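Local coordinates for protein-glutamine gamma-glutamyltransferase (Pagrus major, PDB 1G0D), which probably catalyses calcium-dependent cross-linking of peptide-bound glutamine to lysine side chains or to small primary amines, and probably also binds GTP, at residues Q179-V184 with G251-L256; W175-F180 with F275-C280. One frame throughout, in Å; residues are numbered along the deposited sequence.

Contact 1. Residues Q179-V184 with G251-L256; sequences QFEDYV and GSVPIL
Val184 packs against Val253 and Leu256, and these apolar contacts carry most of the meeting. CG2 of Val184 reaches the fork of Val253, 3.8 Å from its CG2 and 4.0 Å from its CG1, while CG1 of Val184 turns to Leu256 CD1 at 4.1 Å. The side chains cross at about a right angle in both pairs. The rotamer of Val184 (chi1 163°, CG1 opposite the backbone N) aims CG1 at Leu256 and CG2 at Val253, two residues one helical turn apart. Short, branched valines suit the close approach, and leucine's longer branch lets CD1 reach Val184 from a turn further on.

Glu181 adds its aliphatic half, CG lying 4.0 Å from Val253 CG2. Its chain bends at chi2 (-69°), and OE2 forms a salt bridge with Arg655 and accepts a bond from Gly626 N, both in the C-terminal Ig-like domain.

Backbone bonds shape the loop. Val184 N donates to Glu181 O (3.2 Å), closing a type II turn whose third residue, Tyr183, has positive phi and is the N-cap of helix 184-193. The N-terminal parts of helices 184-193 and 253-261 thus meet in plain apolar packing inside the catalytic core, away from the active site.

Contact 2. Residues W175-F180 with F275-C280; sequences WNYGQF and FAAVAC
Trp175 NE1 and Ala277 O, one from each segment, converge on the hydroxyl of Ser252: the indole N-H is hydrogen-bonded to its OG, while Ala277 O and Thr281 OG1 make weaker bonds with it. The buried indole nitrogen is thus satisfied beside a helix that supplies no direct bond to it.

The methyl of Ala277 lies over one face of the indole, a CH-pi contact with CB 3.4 Å from the centroid of the five-membered ring and 25° off its normal. It is displaced toward the NE1-CE2 bond, 3.2 Å from both Trp175 NE1 and CE2, so packing is tight and alanine's single methyl fits. Trp175 CG is anti to the backbone N (chi1 -163°), which carries the ring across to the helix.

One turn on, Cys280 SG sits over the Tyr177 ring, 4.0 Å from its centroid and 17° off the normal; the flat ring offers a face, and polarisable sulfur suits this buried sulfur-aromatic contact. Tyr177 meets Ala277 mainly at its carbonyl, CD1 lying 3.9 Å from Ala277 O. Tyr177 O is also hydrogen-bonded to Thr281 OG1.

The end of strand 169-176 and the first residue of the loop after it pack against one side of helix 272-286, whose first residue is the active-site Cys272. A nucleophilic cysteine starting a central helix is the hallmark of the papain-like fold of transglutaminases.

How the contacts relate
Contacts 1 and 2 lie with their centres about 8 Å apart and share Gln179 and Phe180, since both draw on the continuous run 175-184. Along the chain this run comes first, leaving strand 169-176 and leading into helix 184-193; then follow 251-256, at the start of helix 253-261, and 275-280, on helix 272-286. The 251-256 segment also joins contact 2 directly: Ser252 N is probably hydrogen-bonded to Asn176 O (3.2 Å), and Val253 CG2 packs against Gly178 O. The run from the end of strand 169-176 to the start of helix 184-193 thus meets two helices of the catalytic core, one carrying Cys272 at its start, while Glu181 reaches toward the C-terminal part of the chain.

Contact 1. Residues Q179-V184 with G251-L256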
loop_
_atom_site.group_PDB
_atom_site.type_symbol
_atom_site.label_atom_id
_atom_site.label_comp_id
_atom_site.label_asym_id
_atom_site.label_seq_id
_atom_site.Cartn_x
_atom_site.Cartn_y
_atom_site.Cartn_z
ATOM N N GLN A 179 -10.338 7.149 -0.430
ATOM C CA GLN A 179 -9.802 8.502 -0.258
ATOM C C GLN A 179 -10.835 9.630 -0.340
ATOM O O GLN A 179 -10.581 10.745 0.136
ATOM C CB GLN A 179 -8.678 8.781 -1.259
ATOM C CG GLN A 179 -9.065 8.611 -2.689
ATOM C CD GLN A 179 -8.778 7.227 -3.189
ATOM O OE1 GLN A 179 -8.702 6.251 -2.411
ATOM N NE2 GLN A 179 -8.617 7.116 -4.497
ATOM N N PHE A 180 -12.007 9.352 -0.907
ATOM C CA PHE A 180 -13.042 10.387 -1.015
ATOM C C PHE A 180 -14.208 10.209 -0.049
ATOM O O PHE A 180 -15.242 10.872 -0.196
ATOM C CB PHE A 180 -13.565 10.470 -2.448
ATOM C CG PHE A 180 -12.485 10.746 -3.449
ATOM C CD1 PHE A 180 -11.491 11.695 -3.176
ATOM C CD2 PHE A 180 -12.423 10.029 -4.625
ATOM C CE1 PHE A 180 -10.459 11.917 -4.049
ATOM C CE2 PHE A 180 -11.405 10.237 -5.514
ATOM C CZ PHE A 180 -10.412 11.183 -5.228
ATOM N N GLU A 181 -14.030 9.308 0.927
ATOM C CA GLU A 181 -15.038 9.034 1.957
ATOM C C GLU A 181 -15.034 10.212 2.893
ATOM O O GLU A 181 -14.048 10.924 2.987
ATOM C CB GLU A 181 -14.712 7.753 2.716
ATOM C CG GLU A 181 -14.904 6.477 1.888
ATOM C CD GLU A 181 -16.364 6.141 1.558
ATOM O OE1 GLU A 181 -16.921 5.250 2.231
ATOM O OE2 GLU A 181 -16.951 6.737 0.626
ATOM N N ASP A 182 -16.115 10.427 3.608
ATOM C CA ASP A 182 -16.150 11.622 4.426
ATOM C C ASP A 182 -15.023 11.843 5.367
ATOM O O ASP A 182 -14.691 10.957 6.143
ATOM C CB ASP A 182 -17.427 11.696 5.229
ATOM C CG ASP A 182 -18.606 11.957 4.379
ATOM O OD1 ASP A 182 -19.693 12.196 4.932
ATOM O OD2 ASP A 182 -18.438 11.911 3.152
ATOM N N TYR A 183 -14.475 13.053 5.289
ATOM C CA TYR A 183 -13.407 13.538 6.152
ATOM C C TYR A 183 -12.011 12.953 6.007
ATOM O O TYR A 183 -11.066 13.388 6.666
ATOM C CB TYR A 183 -13.866 13.446 7.602
ATOM C CG TYR A 183 -15.267 13.965 7.785
ATOM C CD1 TYR A 183 -16.263 13.159 8.315
ATOM C CD2 TYR A 183 -15.612 15.248 7.370
ATOM C CE1 TYR A 183 -17.566 13.608 8.421
ATOM C CE2 TYR A 183 -16.910 15.710 7.469
ATOM C CZ TYR A 183 -17.882 14.883 7.995
ATOM O OH TYR A 183 -19.180 15.324 8.081
ATOM N N VAL A 184 -11.854 11.987 5.121
ATOM C CA VAL A 184 -10.539 11.403 4.941
ATOM C C VAL A 184 -9.540 12.469 4.447
ATOM O O VAL A 184 -8.324 12.342 4.661
ATOM C CB VAL A 184 -10.614 10.247 3.972
ATOM C CG1 VAL A 184 -9.232 9.922 3.461
ATOM C CG2 VAL A 184 -11.271 9.046 4.674
ATOM N N GLY A 251 -9.737 -2.181 4.314
ATOM C CA GLY A 251 -9.628 -0.812 3.840
ATOM C C GLY A 251 -8.900 0.174 4.744
ATOM O O GLY A 251 -8.706 -0.078 5.926
ATOM N N SER A 252 -8.554 1.336 4.196
ATOM C CA SER A 252 -7.808 2.337 4.952
ATOM C C SER A 252 -8.582 3.328 5.780
ATOM O O SER A 252 -8.055 3.847 6.750
ATOM C CB SER A 252 -6.893 3.112 4.010
ATOM O OG SER A 252 -6.229 2.216 3.117
ATOM N N VAL A 253 -9.826 3.601 5.426
ATOM C CA VAL A 253 -10.612 4.583 6.179
ATOM C C VAL A 253 -10.845 4.268 7.685
ATOM O O VAL A 253 -10.860 5.175 8.515
ATOM C CB VAL A 253 -11.983 4.809 5.495
ATOM C CG1 VAL A 253 -12.800 5.787 6.302
ATOM C CG2 VAL A 253 -11.788 5.316 4.090
ATOM N N PRO A 254 -11.088 2.999 8.050
ATOM C CA PRO A 254 -11.300 2.713 9.480
ATOM C C PRO A 254 -10.075 2.941 10.355
ATOM O O PRO A 254 -10.184 3.302 11.517
ATOM C CB PRO A 254 -11.770 1.261 9.489
ATOM C CG PRO A 254 -12.258 1.002 8.095
ATOM C CD PRO A 254 -11.297 1.789 7.239
ATOM N N ILE A 255 -8.900 2.728 9.786
ATOM C CA ILE A 255 -7.650 2.956 10.497
ATOM C C ILE A 255 -7.470 4.467 10.700
ATOM O O ILE A 255 -7.116 4.918 11.789
ATOM C CB ILE A 255 -6.465 2.451 9.675
ATOM C CG1 ILE A 255 -6.485 0.935 9.622
ATOM C CG2 ILE A 255 -5.204 2.988 10.225
ATOM C CD1 ILE A 255 -5.677 0.388 8.487
ATOM N N LEU A 256 -7.698 5.245 9.636
ATOM C CA LEU A 256 -7.565 6.701 9.704
ATOM C C LEU A 256 -8.603 7.345 10.632
ATOM O O LEU A 256 -8.264 8.204 11.443
ATOM C CB LEU A 256 -7.647 7.323 8.302
ATOM C CG LEU A 256 -6.549 6.956 7.281
ATOM C CD1 LEU A 256 -6.873 7.546 5.900
ATOM C CD2 LEU A 256 -5.214 7.496 7.742
#

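Contact 2. Residues W175-F180 with F275-C280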
loop_
_atom_site.group_PDB
_atom_site.type_symbol
_atom_site.label_atom_id
_atom_site.label_comp_id
_atom_site.label_asym_id
_atom_site.label_seq_id
_atom_site.Cartn_x
_atom_site.Cartn_y
_atom_site.Cartn_z
ATOM N N TRP A 175 -8.976 -3.870 -1.803
ATOM C CA TRP A 175 -8.806 -2.885 -0.737
ATOM C C TRP A 175 -9.636 -1.645 -1.027
ATOM O O TRP A 175 -9.690 -1.173 -2.160
ATOM C CB TRP A 175 -7.350 -2.496 -0.602
ATOM C CG TRP A 175 -7.028 -1.828 0.702
ATOM C CD1 TRP A 175 -7.015 -0.483 0.950
ATOM C CD2 TRP A 175 -6.541 -2.466 1.911
ATOM N NE1 TRP A 175 -6.548 -0.235 2.227
ATOM C CE2 TRP A 175 -6.248 -1.426 2.836
ATOM C CE3 TRP A 175 -6.325 -3.803 2.294
ATOM C CZ2 TRP A 175 -5.739 -1.693 4.133
ATOM C CZ3 TRP A 175 -5.817 -4.060 3.576
ATOM C CH2 TRP A 175 -5.536 -3.002 4.478
ATOM N N ASN A 176 -10.303 -1.125 -0.012
ATOM C CA ASN A 176 -11.089 0.071 -0.216
ATOM C C ASN A 176 -10.211 1.242 0.225
ATOM O O ASN A 176 -10.084 1.532 1.424
ATOM C CB ASN A 176 -12.382 -0.032 0.609
ATOM C CG ASN A 176 -13.177 1.267 0.660
ATOM O OD1 ASN A 176 -12.904 2.210 -0.073
ATOM N ND2 ASN A 176 -14.165 1.322 1.549
ATOM N N TYR A 177 -9.574 1.910 -0.732
ATOM C CA TYR A 177 -8.721 3.034 -0.368
ATOM C C TYR A 177 -9.558 4.144 0.226
ATOM O O TYR A 177 -9.069 4.926 1.036
ATOM C CB TYR A 177 -7.966 3.562 -1.572
ATOM C CG TYR A 177 -7.019 2.566 -2.155
ATOM C CD1 TYR A 177 -6.043 1.970 -1.382
ATOM C CD2 TYR A 177 -7.119 2.196 -3.495
ATOM C CE1 TYR A 177 -5.177 1.015 -1.931
ATOM C CE2 TYR A 177 -6.289 1.263 -4.051
ATOM C CZ TYR A 177 -5.317 0.668 -3.273
ATOM O OH TYR A 177 -4.500 -0.264 -3.863
ATOM N N GLY A 178 -10.814 4.214 -0.194
ATOM C CA GLY A 178 -11.726 5.234 0.307
ATOM C C GLY A 178 -11.174 6.640 0.484
ATOM O O GLY A 178 -11.513 7.276 1.463
ATOM N N GLN A 179 -10.338 7.149 -0.430
ATOM C CA GLN A 179 -9.802 8.502 -0.258
ATOM C C GLN A 179 -10.835 9.630 -0.340
ATOM O O GLN A 179 -10.581 10.745 0.136
ATOM C CB GLN A 179 -8.678 8.781 -1.259
ATOM C CG GLN A 179 -9.065 8.611 -2.689
ATOM C CD GLN A 179 -8.778 7.227 -3.189
ATOM O OE1 GLN A 179 -8.702 6.251 -2.411
ATOM N NE2 GLN A 179 -8.617 7.116 -4.497
ATOM N N PHE A 180 -12.007 9.352 -0.907
ATOM C CA PHE A 180 -13.042 10.387 -1.015
ATOM C C PHE A 180 -14.208 10.209 -0.049
ATOM O O PHE A 180 -15.242 10.872 -0.196
ATOM C CB PHE A 180 -13.565 10.470 -2.448
ATOM C CG PHE A 180 -12.485 10.746 -3.449
ATOM C CD1 PHE A 180 -11.491 11.695 -3.176
ATOM C CD2 PHE A 180 -12.423 10.029 -4.625
ATOM C CE1 PHE A 180 -10.459 11.917 -4.049
ATOM C CE2 PHE A 180 -11.405 10.237 -5.514
ATOM C CZ PHE A 180 -10.412 11.183 -5.228
ATOM N N PHE A 275 0.339 -0.782 5.627
ATOM C CA PHE A 275 1.044 0.510 5.690
ATOM C C PHE A 275 1.014 1.088 4.282
ATOM O O PHE A 275 0.805 2.270 4.096
ATOM C CB PHE A 275 2.544 0.355 6.005
ATOM C CG PHE A 275 2.854 -0.174 7.359
ATOM C CD1 PHE A 275 1.934 -0.076 8.397
ATOM C CD2 PHE A 275 4.045 -0.887 7.562
ATOM C CE1 PHE A 275 2.176 -0.698 9.609
ATOM C CE2 PHE A 275 4.315 -1.524 8.775
ATOM C CZ PHE A 275 3.379 -1.434 9.801
ATOM N N ALA A 276 1.295 0.244 3.292
ATOM C CA ALA A 276 1.317 0.681 1.907
ATOM C C ALA A 276 -0.077 1.149 1.466
ATOM O O ALA A 276 -0.205 2.253 0.921
ATOM C CB ALA A 276 1.814 -0.434 1.032
ATOM N N ALA A 277 -1.110 0.334 1.710
ATOM C CA ALA A 277 -2.486 0.689 1.366
ATOM C C ALA A 277 -2.878 1.983 2.034
ATOM O O ALA A 277 -3.436 2.826 1.385
ATOM C CB ALA A 277 -3.402 -0.343 1.809
ATOM N N VAL A 278 -2.600 2.158 3.327
ATOM C CA VAL A 278 -2.947 3.419 4.008
ATOM C C VAL A 278 -2.129 4.577 3.400
ATOM O O VAL A 278 -2.594 5.705 3.326
ATOM C CB VAL A 278 -2.674 3.312 5.537
ATOM C CG1 VAL A 278 -2.779 4.646 6.221
ATOM C CG2 VAL A 278 -3.631 2.369 6.153
ATOM N N ALA A 279 -0.904 4.315 2.950
ATOM C CA ALA A 279 -0.074 5.376 2.333
ATOM C C ALA A 279 -0.733 5.751 1.028
ATOM O O ALA A 279 -0.821 6.927 0.690
ATOM C CB ALA A 279 1.391 4.887 2.042
ATOM N N CYS A 280 -1.185 4.737 0.294
ATOM C CA CYS A 280 -1.851 4.962 -0.966
ATOM C C CYS A 280 -3.083 5.813 -0.812
ATOM O O CYS A 280 -3.275 6.713 -1.592
ATOM C CB CYS A 280 -2.270 3.654 -1.587
ATOM S SG CYS A 280 -2.796 3.787 -3.284
#